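Local coordinates for N-hydroxyarylamine O-acetyltransferase (Bacillus cereus, PDB 4DMO), which transfers acetyl groups to arylamines and probably also to N-hydroxyarylamines, using a non-canonical Cys-His-Glu catalytic triad, at residues G109-V114 and N199-I204; L121-V126 and L184-Y189; A135-P138 and V143-S146; E156-E159 and Y163-E166. One frame throughout, in Å; residues are numbered along the deposited sequence.

Contact 1: G109-V114 and N199-I204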
loop_
_atom_site.group_PDB
_atom_site.type_symbol
_atom_site.label_atom_id
_atom_site.label_comp_id
_atom_site.label_asym_id
_atom_site.label_seq_id
_atom_site.Cartn_x
_atom_site.Cartn_y
_atom_site.Cartn_z
ATOM N N GLY A 109 2.734 13.061 1.246
ATOM C CA GLY A 109 1.583 12.219 1.485
ATOM C C GLY A 109 1.894 10.728 1.443
ATOM O O GLY A 109 1.069 9.913 1.844
ATOM N N HIS A 110 3.076 10.355 0.968
ATOM C CA HIS A 110 3.379 8.945 0.824
ATOM C C HIS A 110 4.407 8.451 1.825
ATOM O O HIS A 110 5.363 9.146 2.193
ATOM C CB HIS A 110 3.867 8.618 -0.602
ATOM C CG HIS A 110 3.893 7.147 -0.921
ATOM N ND1 HIS A 110 2.757 6.443 -1.273
ATOM C CD2 HIS A 110 4.912 6.246 -0.964
ATOM C CE1 HIS A 110 3.074 5.181 -1.521
ATOM N NE2 HIS A 110 4.379 5.042 -1.357
ATOM N N ILE A 111 4.217 7.215 2.241
ATOM C CA ILE A 111 5.188 6.530 3.068
ATOM C C ILE A 111 5.429 5.186 2.455
ATOM O O ILE A 111 4.506 4.583 1.940
ATOM C CB ILE A 111 4.678 6.305 4.470
ATOM C CG1 ILE A 111 4.448 7.636 5.163
ATOM C CG2 ILE A 111 5.632 5.402 5.263
ATOM C CD1 ILE A 111 5.700 8.394 5.483
ATOM N N ALA A 112 6.663 4.715 2.516
ATOM C CA ALA A 112 7.034 3.404 1.978
ATOM C C ALA A 112 8.178 2.840 2.799
ATOM O O ALA A 112 8.678 3.480 3.735
ATOM C CB ALA A 112 7.434 3.507 0.515
ATOM N N THR A 113 8.597 1.642 2.429
ATOM C CA THR A 113 9.575 0.887 3.180
ATOM C C THR A 113 10.784 0.553 2.315
ATOM O O THR A 113 10.625 0.159 1.164
ATOM C CB THR A 113 8.942 -0.442 3.638
ATOM O OG1 THR A 113 7.759 -0.192 4.403
ATOM C CG2 THR A 113 9.910 -1.243 4.475
ATOM N N VAL A 114 11.993 0.695 2.841
ATOM C CA VAL A 114 13.164 0.204 2.113
ATOM C C VAL A 114 13.847 -0.895 2.934
ATOM O O VAL A 114 13.896 -0.850 4.177
ATOM C CB VAL A 114 14.172 1.305 1.758
ATOM C CG1 VAL A 114 13.510 2.367 0.877
ATOM C CG2 VAL A 114 14.724 1.899 3.015
ATOM N N ASN A 199 2.734 9.658 10.919
ATOM C CA ASN A 199 1.572 10.308 11.487
ATOM C C ASN A 199 1.325 11.611 10.788
ATOM O O ASN A 199 0.186 11.997 10.568
ATOM C CB ASN A 199 1.711 10.508 12.998
ATOM C CG ASN A 199 1.493 9.214 13.756
ATOM O OD1 ASN A 199 0.388 8.690 13.783
ATOM N ND2 ASN A 199 2.552 8.673 14.342
ATOM N N THR A 200 2.400 12.265 10.392
ATOM C CA THR A 200 2.302 13.500 9.635
ATOM C C THR A 200 1.714 13.301 8.244
ATOM O O THR A 200 0.957 14.147 7.729
ATOM C CB THR A 200 3.702 14.175 9.585
ATOM O OG1 THR A 200 3.961 14.757 10.872
ATOM C CG2 THR A 200 3.791 15.263 8.497
ATOM N N ALA A 201 2.042 12.182 7.610
ATOM C CA ALA A 201 1.451 11.884 6.304
ATOM C C ALA A 201 -0.055 11.678 6.483
ATOM O O ALA A 201 -0.882 12.164 5.694
ATOM C CB ALA A 201 2.117 10.648 5.684
ATOM N N GLN A 202 -0.419 10.974 7.545
ATOM C CA GLN A 202 -1.831 10.783 7.872
ATOM C C GLN A 202 -2.566 12.104 8.019
ATOM O O GLN A 202 -3.604 12.309 7.398
ATOM C CB GLN A 202 -1.991 9.962 9.163
ATOM C CG GLN A 202 -3.465 9.614 9.497
ATOM C CD GLN A 202 -3.586 8.519 10.560
ATOM O OE1 GLN A 202 -4.123 7.430 10.297
ATOM N NE2 GLN A 202 -3.104 8.805 11.767
ATOM N N LYS A 203 -2.007 12.993 8.828
ATOM C CA LYS A 203 -2.625 14.272 9.076
ATOM C C LYS A 203 -2.814 14.967 7.763
ATOM O O LYS A 203 -3.874 15.539 7.512
ATOM C CB LYS A 203 -1.766 15.118 10.029
ATOM C CG LYS A 203 -2.457 16.391 10.571
ATOM C CD LYS A 203 -1.508 17.260 11.458
ATOM C CE LYS A 203 -2.143 18.605 11.936
ATOM N NZ LYS A 203 -3.232 18.437 12.983
ATOM N N ILE A 204 -1.785 14.942 6.924
ATOM C CA ILE A 204 -1.861 15.578 5.620
ATOM C C ILE A 204 -3.002 14.984 4.797
ATOM O O ILE A 204 -3.845 15.707 4.272
ATOM C CB ILE A 204 -0.527 15.439 4.860
ATOM C CG1 ILE A 204 0.522 16.337 5.508
ATOM C CG2 ILE A 204 -0.704 15.821 3.403
ATOM C CD1 ILE A 204 1.939 15.924 5.237
#
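Ala201 is the residue of 199-204 that reaches the strand, its methyl touching both Ile111 and Gly109, and its five helical neighbours in the segment show why. Asn199 turns its side chain away from 109-114, and OD1 instead takes the backbone N-H of Ile53. Thr200 is likewise occupied within the helix, OG1 bonding to the carbonyl of Glu196. At Ala201 the helix faces the strand: CB lies 3.8 Å from CG1 of Ile111 and 4.0 Å from the carbonyl O of Gly109. The Ile111 branch is placed there by its first torsion, CG1 standing anti to the carbonyl carbon and beside the backbone N (chi1 -64°). Gly109 brings only backbone to this surface, and its CA comes within 4.8 Å of the Ala201 CA, an approach that two small residues allow. Gln202 points away and binds the carbonyl of Lys51, whereas Lys203 pairs with Glu207 further along the helix. Ile204, one turn after Thr200, again heads toward the strand, yet its CG2 stays 4.7 Å from the CA of Gly109, a loose flank to the alanine contact. The buried area is modest, 142 Å² over both sides, and is purely van der Waals in character. Gly109 belongs to a classic beta bulge, since it and His110 both face Gly94. His110, whose side chain leaves on the side away from the helix, touches Cys71 of helix 71-84. Helix 195-207 therefore packs against strand 103-117 where that strand bulges, with strand 88-98 alongside, contributing Leu91 against Ile111.

Contact 2: L121-V126 and L184-Y189; sequences LYLIEV and LGYAFY. With KH2 (3-(1-methylpiperidinium-1-yl)propane-1-sulfonate), chain C.
Tyr186 drives its phenol end between Leu123 and Glu125, its OH 3.3 Å from Leu123 CD2 and 2.7 Å from Glu125 OE1. The second pair is a weak hydrogen bond donated by the tyrosine, with carboxylate and ring planes 78° apart. Glu125 arrives from the opposite direction, CG anti to its backbone N (chi1 -178°) and the chain bent at chi2, which brings OE1 round to the hydroxyl. OE1 also accepts from His110 NE2, while OE2 is held by Gly127 N and Asn75 ND2; several bonds thus fix the carboxylate. With Cys71 beside His110, this arrangement is consistent with the Cys-His-Glu triad of the enzyme, which would make Tyr186 a second-shell partner of the glutamate. The Tyr186 ring also meets the imidazole of His110, and Phe128 edge-to-face. Nearby, Leu123 CD1 grazes Phe188 CZ at 4.5 Å. At the far end of 184-189, Leu184 N bonds to sulfonate O2 of the bound KH2 (3.1 Å, 147° at the hydrogen), and its CD2 rests 3.6 Å from C16 of the piperidinium ring. Strands 120-124 and 183-188 are not sheet neighbours; strands 103-117 and 88-98 lie between them in the sheet order.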
loop_
_atom_site.group_PDB
_atom_site.type_symbol
_atom_site.label_atom_id
_atom_site.label_comp_id
_atom_site.label_asym_id
_atom_site.label_seq_id
_atom_site.Cartn_x
_atom_site.Cartn_y
_atom_site.Cartn_z
ATOM N N LEU A 121 19.850 -2.417 -1.864
ATOM C CA LEU A 121 18.640 -1.764 -1.408
ATOM C C LEU A 121 17.477 -2.198 -2.266
ATOM O O LEU A 121 17.627 -2.336 -3.487
ATOM C CB LEU A 121 18.792 -0.245 -1.460
ATOM C CG LEU A 121 19.216 0.488 -0.185
ATOM C CD1 LEU A 121 18.689 1.932 -0.226
ATOM C CD2 LEU A 121 18.738 -0.195 1.095
ATOM N N TYR A 122 16.339 -2.435 -1.598
ATOM C CA TYR A 122 15.074 -2.734 -2.260
ATOM C C TYR A 122 13.984 -1.878 -1.664
ATOM O O TYR A 122 13.932 -1.686 -0.458
ATOM C CB TYR A 122 14.702 -4.215 -2.109
ATOM C CG TYR A 122 15.730 -5.152 -2.705
ATOM C CD1 TYR A 122 16.889 -5.442 -2.026
ATOM C CD2 TYR A 122 15.532 -5.728 -3.953
ATOM C CE1 TYR A 122 17.837 -6.260 -2.559
ATOM C CE2 TYR A 122 16.483 -6.556 -4.510
ATOM C CZ TYR A 122 17.635 -6.826 -3.798
ATOM O OH TYR A 122 18.589 -7.659 -4.324
ATOM N N LEU A 123 13.122 -1.363 -2.528
ATOM C CA LEU A 123 11.902 -0.687 -2.115
ATOM C C LEU A 123 10.824 -1.741 -1.908
ATOM O O LEU A 123 10.509 -2.513 -2.822
ATOM C CB LEU A 123 11.458 0.269 -3.200
ATOM C CG LEU A 123 10.177 1.078 -3.056
ATOM C CD1 LEU A 123 10.333 2.196 -2.025
ATOM C CD2 LEU A 123 9.835 1.634 -4.416
ATOM N N ILE A 124 10.260 -1.772 -0.704
ATOM C CA ILE A 124 9.113 -2.630 -0.417
ATOM C C ILE A 124 7.797 -1.819 -0.463
ATOM O O ILE A 124 7.517 -1.002 0.421
ATOM C CB ILE A 124 9.287 -3.299 0.962
ATOM C CG1 ILE A 124 10.680 -3.954 1.044
ATOM C CG2 ILE A 124 8.147 -4.281 1.236
ATOM C CD1 ILE A 124 11.003 -4.963 -0.103
ATOM N N GLU A 125 7.002 -2.056 -1.500
ATOM C CA GLU A 125 5.812 -1.247 -1.744
ATOM C C GLU A 125 4.559 -2.098 -1.778
ATOM O O GLU A 125 4.295 -2.826 -2.742
ATOM C CB GLU A 125 5.941 -0.450 -3.054
ATOM C CG GLU A 125 4.763 0.445 -3.362
ATOM C CD GLU A 125 4.481 1.427 -2.236
ATOM O OE1 GLU A 125 5.296 2.363 -2.044
ATOM O OE2 GLU A 125 3.424 1.274 -1.570
ATOM N N VAL A 126 3.760 -1.954 -0.716
ATOM C CA VAL A 126 2.507 -2.690 -0.585
ATOM C C VAL A 126 1.279 -1.773 -0.392
ATOM O O VAL A 126 0.155 -2.270 -0.200
ATOM C CB VAL A 126 2.598 -3.703 0.573
ATOM C CG1 VAL A 126 3.735 -4.659 0.293
ATOM C CG2 VAL A 126 2.811 -2.982 1.891
ATOM N N LEU A 184 6.016 8.563 -13.881
ATOM C CA LEU A 184 6.353 8.752 -12.496
ATOM C C LEU A 184 5.191 8.344 -11.599
ATOM O O LEU A 184 4.071 8.823 -11.791
ATOM C CB LEU A 184 6.698 10.212 -12.262
ATOM C CG LEU A 184 7.034 10.585 -10.823
ATOM C CD1 LEU A 184 8.151 9.719 -10.299
ATOM C CD2 LEU A 184 7.402 12.081 -10.726
ATOM N N GLY A 185 5.472 7.441 -10.645
ATOM C CA GLY A 185 4.489 6.999 -9.661
ATOM C C GLY A 185 4.596 7.903 -8.461
ATOM O O GLY A 185 3.718 8.715 -8.166
ATOM N N TYR A 186 5.718 7.790 -7.781
ATOM C CA TYR A 186 6.044 8.798 -6.801
ATOM C C TYR A 186 7.545 9.041 -6.695
ATOM O O TYR A 186 8.380 8.218 -7.117
ATOM C CB TYR A 186 5.464 8.444 -5.437
ATOM C CG TYR A 186 5.963 7.131 -4.888
ATOM C CD1 TYR A 186 5.193 5.968 -4.983
ATOM C CD2 TYR A 186 7.189 7.060 -4.248
ATOM C CE1 TYR A 186 5.654 4.780 -4.474
ATOM C CE2 TYR A 186 7.650 5.875 -3.725
ATOM C CZ TYR A 186 6.884 4.741 -3.835
ATOM O OH TYR A 186 7.356 3.553 -3.324
ATOM N N ALA A 187 7.844 10.225 -6.164
ATOM C CA ALA A 187 9.179 10.614 -5.809
ATOM C C ALA A 187 9.321 10.445 -4.309
ATOM O O ALA A 187 8.365 10.681 -3.551
ATOM C CB ALA A 187 9.412 12.082 -6.214
ATOM N N PHE A 188 10.507 10.040 -3.869
ATOM C CA PHE A 188 10.787 9.925 -2.439
ATOM C C PHE A 188 12.236 10.272 -2.131
ATOM O O PHE A 188 13.066 10.277 -3.024
ATOM C CB PHE A 188 10.495 8.519 -1.923
ATOM C CG PHE A 188 11.363 7.439 -2.539
ATOM C CD1 PHE A 188 11.065 6.917 -3.787
ATOM C CD2 PHE A 188 12.459 6.936 -1.859
ATOM C CE1 PHE A 188 11.851 5.914 -4.346
ATOM C CE2 PHE A 188 13.252 5.945 -2.426
ATOM C CZ PHE A 188 12.936 5.431 -3.665
ATOM N N TYR A 189 12.504 10.579 -0.864
ATOM C CA TYR A 189 13.849 10.770 -0.353
ATOM C C TYR A 189 14.338 9.457 0.295
ATOM O O TYR A 189 13.574 8.793 1.008
ATOM C CB TYR A 189 13.850 11.897 0.685
ATOM C CG TYR A 189 13.493 13.252 0.144
ATOM C CD1 TYR A 189 14.441 14.010 -0.546
ATOM C CD2 TYR A 189 12.201 13.794 0.317
ATOM C CE1 TYR A 189 14.125 15.286 -1.061
ATOM C CE2 TYR A 189 11.869 15.090 -0.196
ATOM C CZ TYR A 189 12.855 15.811 -0.888
ATOM O OH TYR A 189 12.594 17.059 -1.411
HETATM S S KH2 C . 5.716 11.442 -16.579
HETATM C C1 KH2 C . 5.626 12.903 -15.597
HETATM O O1 KH2 C . 4.483 10.694 -16.584
HETATM N N2 KH2 C . 8.184 15.072 -13.812
HETATM O O2 KH2 C . 6.769 10.537 -16.176
HETATM C C4 KH2 C . 6.813 13.791 -15.482
HETATM O O4 KH2 C . 6.032 11.701 -17.969
HETATM C C7 KH2 C . 7.242 14.053 -14.092
HETATM C C11 KH2 C . 9.464 14.707 -14.307
HETATM C C12 KH2 C . 9.054 16.324 -11.870
HETATM C C13 KH2 C . 7.754 17.437 -13.506
HETATM C C14 KH2 C . 9.092 17.442 -12.852
HETATM C C15 KH2 C . 7.775 16.279 -14.440
HETATM C C16 KH2 C . 8.202 15.223 -12.386
#

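Contact 3: A135-P138 and V143-S146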
loop_
_atom_site.group_PDB
_atom_site.type_symbol
_atom_site.label_atom_id
_atom_site.label_comp_id
_atom_site.label_asym_id
_atom_site.label_seq_id
_atom_site.Cartn_x
_atom_site.Cartn_y
_atom_site.Cartn_z
ATOM N N ALA A 135 6.424 -7.533 -5.420
ATOM C CA ALA A 135 7.746 -8.033 -5.090
ATOM C C ALA A 135 8.639 -6.845 -4.758
ATOM O O ALA A 135 8.295 -5.708 -5.078
ATOM C CB ALA A 135 8.307 -8.834 -6.260
ATOM N N PRO A 136 9.774 -7.090 -4.094
ATOM C CA PRO A 136 10.752 -6.022 -3.878
ATOM C C PRO A 136 11.242 -5.393 -5.193
ATOM O O PRO A 136 11.406 -6.066 -6.200
ATOM C CB PRO A 136 11.913 -6.746 -3.166
ATOM C CG PRO A 136 11.294 -7.920 -2.542
ATOM C CD PRO A 136 10.233 -8.364 -3.514
ATOM N N VAL A 137 11.434 -4.082 -5.177
ATOM C CA VAL A 137 11.953 -3.390 -6.335
ATOM C C VAL A 137 13.394 -2.983 -6.025
ATOM O O VAL A 137 13.655 -2.170 -5.120
ATOM C CB VAL A 137 11.121 -2.126 -6.684
ATOM C CG1 VAL A 137 11.666 -1.493 -7.991
ATOM C CG2 VAL A 137 9.637 -2.471 -6.807
ATOM N N PRO A 138 14.339 -3.555 -6.770
ATOM C CA PRO A 138 15.748 -3.258 -6.518
ATOM C C PRO A 138 16.111 -1.851 -6.960
ATOM O O PRO A 138 15.765 -1.409 -8.053
ATOM C CB PRO A 138 16.478 -4.289 -7.371
ATOM C CG PRO A 138 15.534 -4.546 -8.528
ATOM C CD PRO A 138 14.142 -4.431 -7.940
ATOM N N VAL A 143 13.843 -3.886 -13.808
ATOM C CA VAL A 143 12.399 -3.833 -13.952
ATOM C C VAL A 143 11.708 -5.010 -13.271
ATOM O O VAL A 143 12.059 -6.172 -13.477
ATOM C CB VAL A 143 12.010 -3.826 -15.416
ATOM C CG1 VAL A 143 10.527 -3.861 -15.554
ATOM C CG2 VAL A 143 12.605 -2.592 -16.116
ATOM N N ILE A 144 10.733 -4.699 -12.431
ATOM C CA ILE A 144 9.913 -5.731 -11.818
ATOM C C ILE A 144 8.597 -5.827 -12.582
ATOM O O ILE A 144 7.903 -4.828 -12.789
ATOM C CB ILE A 144 9.674 -5.459 -10.309
ATOM C CG1 ILE A 144 10.998 -5.550 -9.528
ATOM C CG2 ILE A 144 8.656 -6.449 -9.728
ATOM C CD1 ILE A 144 11.656 -6.884 -9.564
ATOM N N HIS A 145 8.294 -7.037 -13.041
ATOM C CA HIS A 145 7.085 -7.304 -13.816
ATOM C C HIS A 145 6.016 -7.956 -12.932
ATOM O O HIS A 145 6.241 -9.006 -12.356
ATOM C CB HIS A 145 7.402 -8.238 -14.992
ATOM C CG HIS A 145 8.585 -7.812 -15.812
ATOM N ND1 HIS A 145 8.456 -7.133 -17.005
ATOM C CD2 HIS A 145 9.918 -7.970 -15.607
ATOM C CE1 HIS A 145 9.660 -6.890 -17.503
ATOM N NE2 HIS A 145 10.563 -7.387 -16.674
ATOM N N SER A 146 4.847 -7.341 -12.851
ATOM C CA SER A 146 3.771 -7.878 -12.042
ATOM C C SER A 146 2.497 -7.784 -12.850
ATOM O O SER A 146 2.482 -7.150 -13.899
ATOM C CB SER A 146 3.663 -7.079 -10.741
ATOM O OG SER A 146 2.497 -6.262 -10.727
#
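The puckered ring of Pro138 presents its CD to Ile144, 3.7 Å from CG1, while the one flat ring here, the imidazole of His145, carries Val143 CG1 over one face, 3.6 Å above the plane and offset toward the rim. That second pairing lies within 143-146, on the side turned from 135-138. Across the contact everything converges on Ile144. Its CG1 is 3.4 Å from the carbonyl O of Pro136 and its CD1 only slightly farther, at 3.5 Å, so the branch lies alongside the oxygen. A first torsion of -66° puts CG1 anti to the carbonyl carbon and beside the backbone N, aiming it at Pro138; CG2, the other branch, meets Ala135 CB at 4.2 Å. Val137 CG2 adds a looser touch, 4.3 Å from Ile144 CG1. Strands 137-138 and 144-146 are the two outermost strands of the antiparallel eight-stranded sheet, and here they come together: the CA atoms of Val137 and Ile144 are 6.3 Å apart. The sheet thus curls round until its edges meet, as in the beta-barrel domain of arylamine N-acetyltransferases, although this seam is joined by apolar packing and not by backbone hydrogen bonds. Each edge strand bonds to its inner neighbour through the backbone, Val137 with Leu123 and Ile144 with Tyr151. The CB of Pro136 points away from 143-146, and its ring touches Leu27 and Met31 of helix 27-37. Ser146 OG, at the far end, bonds to the carbonyl of Leu132 and the N-H of Thr148.

Contact 4: E156-E159 and Y163-E166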
loop_
_atom_site.group_PDB
_atom_site.type_symbol
_atom_site.label_atom_id
_atom_site.label_comp_id
_atom_site.label_asym_id
_atom_site.label_seq_id
_atom_site.Cartn_x
_atom_site.Cartn_y
_atom_site.Cartn_z
ATOM N N GLU A 156 16.941 10.081 -9.191
ATOM C CA GLU A 156 16.604 11.302 -9.896
ATOM C C GLU A 156 16.071 12.382 -8.965
ATOM O O GLU A 156 15.064 12.217 -8.273
ATOM C CB GLU A 156 15.593 11.037 -10.988
ATOM C CG GLU A 156 15.283 12.286 -11.777
ATOM C CD GLU A 156 14.414 12.016 -12.984
ATOM O OE1 GLU A 156 13.253 12.466 -12.972
ATOM O OE2 GLU A 156 14.893 11.358 -13.946
ATOM N N MET A 157 16.789 13.492 -8.965
ATOM C CA MET A 157 16.455 14.636 -8.156
ATOM C C MET A 157 15.214 15.233 -8.768
ATOM O O MET A 157 15.148 15.443 -9.972
ATOM C CB MET A 157 17.608 15.643 -8.172
ATOM C CG MET A 157 17.528 16.762 -7.134
ATOM S SD MET A 157 17.614 16.158 -5.459
ATOM C CE MET A 157 18.779 14.808 -5.689
ATOM N N THR A 158 14.195 15.412 -7.936
ATOM C CA THR A 158 13.029 16.202 -8.280
ATOM C C THR A 158 12.879 17.083 -7.078
ATOM O O THR A 158 13.655 16.990 -6.118
ATOM C CB THR A 158 11.695 15.384 -8.446
ATOM O OG1 THR A 158 11.282 14.878 -7.177
ATOM C CG2 THR A 158 11.842 14.232 -9.426
ATOM N N GLU A 159 11.853 17.911 -7.113
ATOM C CA GLU A 159 11.547 18.770 -5.993
ATOM C C GLU A 159 10.807 17.992 -4.890
ATOM O O GLU A 159 10.405 18.584 -3.892
ATOM C CB GLU A 159 10.696 19.938 -6.460
ATOM C CG GLU A 159 9.274 19.539 -6.812
ATOM C CD GLU A 159 8.442 20.708 -7.342
ATOM O OE1 GLU A 159 8.293 20.852 -8.588
ATOM O OE2 GLU A 159 7.943 21.470 -6.493
ATOM N N TYR A 163 14.878 10.099 -5.333
ATOM C CA TYR A 163 14.654 8.870 -6.105
ATOM C C TYR A 163 13.228 8.869 -6.627
ATOM O O TYR A 163 12.394 9.677 -6.227
ATOM C CB TYR A 163 14.868 7.619 -5.261
ATOM C CG TYR A 163 16.314 7.252 -5.014
ATOM C CD1 TYR A 163 16.955 6.343 -5.843
ATOM C CD2 TYR A 163 17.028 7.788 -3.954
ATOM C CE1 TYR A 163 18.255 5.989 -5.636
ATOM C CE2 TYR A 163 18.338 7.433 -3.727
ATOM C CZ TYR A 163 18.950 6.523 -4.580
ATOM O OH TYR A 163 20.271 6.137 -4.413
ATOM N N ILE A 164 12.949 7.970 -7.543
ATOM C CA ILE A 164 11.620 7.885 -8.102
ATOM C C ILE A 164 11.258 6.442 -8.332
ATOM O O ILE A 164 12.128 5.594 -8.583
ATOM C CB ILE A 164 11.462 8.647 -9.445
ATOM C CG1 ILE A 164 12.270 7.980 -10.565
ATOM C CG2 ILE A 164 11.843 10.123 -9.291
ATOM C CD1 ILE A 164 12.093 8.698 -11.949
ATOM N N LEU A 165 9.956 6.183 -8.220
ATOM C CA LEU A 165 9.377 4.926 -8.643
ATOM C C LEU A 165 8.576 5.175 -9.894
ATOM O O LEU A 165 7.573 5.910 -9.879
ATOM C CB LEU A 165 8.470 4.347 -7.568
ATOM C CG LEU A 165 7.914 3.026 -8.062
ATOM C CD1 LEU A 165 9.003 1.985 -8.061
ATOM C CD2 LEU A 165 6.722 2.575 -7.249
ATOM N N GLU A 166 9.046 4.578 -10.982
ATOM C CA GLU A 166 8.414 4.694 -12.267
ATOM C C GLU A 166 7.649 3.427 -12.568
ATOM O O GLU A 166 7.958 2.363 -12.072
ATOM C CB GLU A 166 9.475 4.889 -13.355
ATOM C CG GLU A 166 9.760 6.322 -13.717
ATOM C CD GLU A 166 10.931 6.433 -14.657
ATOM O OE1 GLU A 166 11.821 5.559 -14.579
ATOM O OE2 GLU A 166 10.950 7.365 -15.488
#
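Ile164 uses both of its branches: its CG2 sits 4.0 Å from the carbonyl O of Glu156 and 4.1 Å from Thr158 CG2, while its CD1 lies 4.1 Å from Glu156 OE1. CG1 of Ile164 is held between the backbone N and the carbonyl carbon (chi1 68°), a setting that turns CD1 to the Glu156 carboxylate and CG2 to Thr158. Glu156 is fully extended beyond CG, which brings its carboxylate to CD1 of Ile164, the two side chains running at a slant to each other. The backbones approach as well, but Glu156 O to Tyr163 N is 3.6 Å and does not count as a hydrogen bond; backbone hydrogen bonds of Glu156 with Asn162 and Ile164 with Arg154 tie the hairpin. The first strand bends away near the turn: short axes of 156-158 and 163-166 lie 101° apart, far from the antiparallel value. In the next shell, Thr158 OG1 bonds to Lys160 N, which probably limits rotation about chi1 and so the direction of its methyl, and the same side chain comes within about 4 Å of the bound KH2. Arg154 reaches Glu156 OE2 with NH1 and Glu166 OE2 with NH2; Arg152 holds the other oxygen of Glu166. The two glutamate OE2 atoms stand 5.8 Å apart, and the shared arginine would be expected to offset their mutual repulsion, steadying the carboxylate that flanks Ile164 although the contact itself is van der Waals.

Contacts 1 and 2 are wholly buried, whereas contacts 3 and 4 are only partly so and lie nearer the surface. All four reach the eight-stranded sheet, but contact 1 alone brings a helix against it. Contacts 1 and 2, their centres about 12 Å apart, touch through His110 and Glu125, where the buried polar network lies; contact 2 is also the one with a hydrogen bond between its own segments. Contact 3 joins the sheet's edges by apolar packing, and contact 4, about 17 Å from contact 3, centre to centre, packs within a hairpin backed by salt bridges. Contacts 2 and 4 both reach the bound KH2, through Leu184 and Thr158.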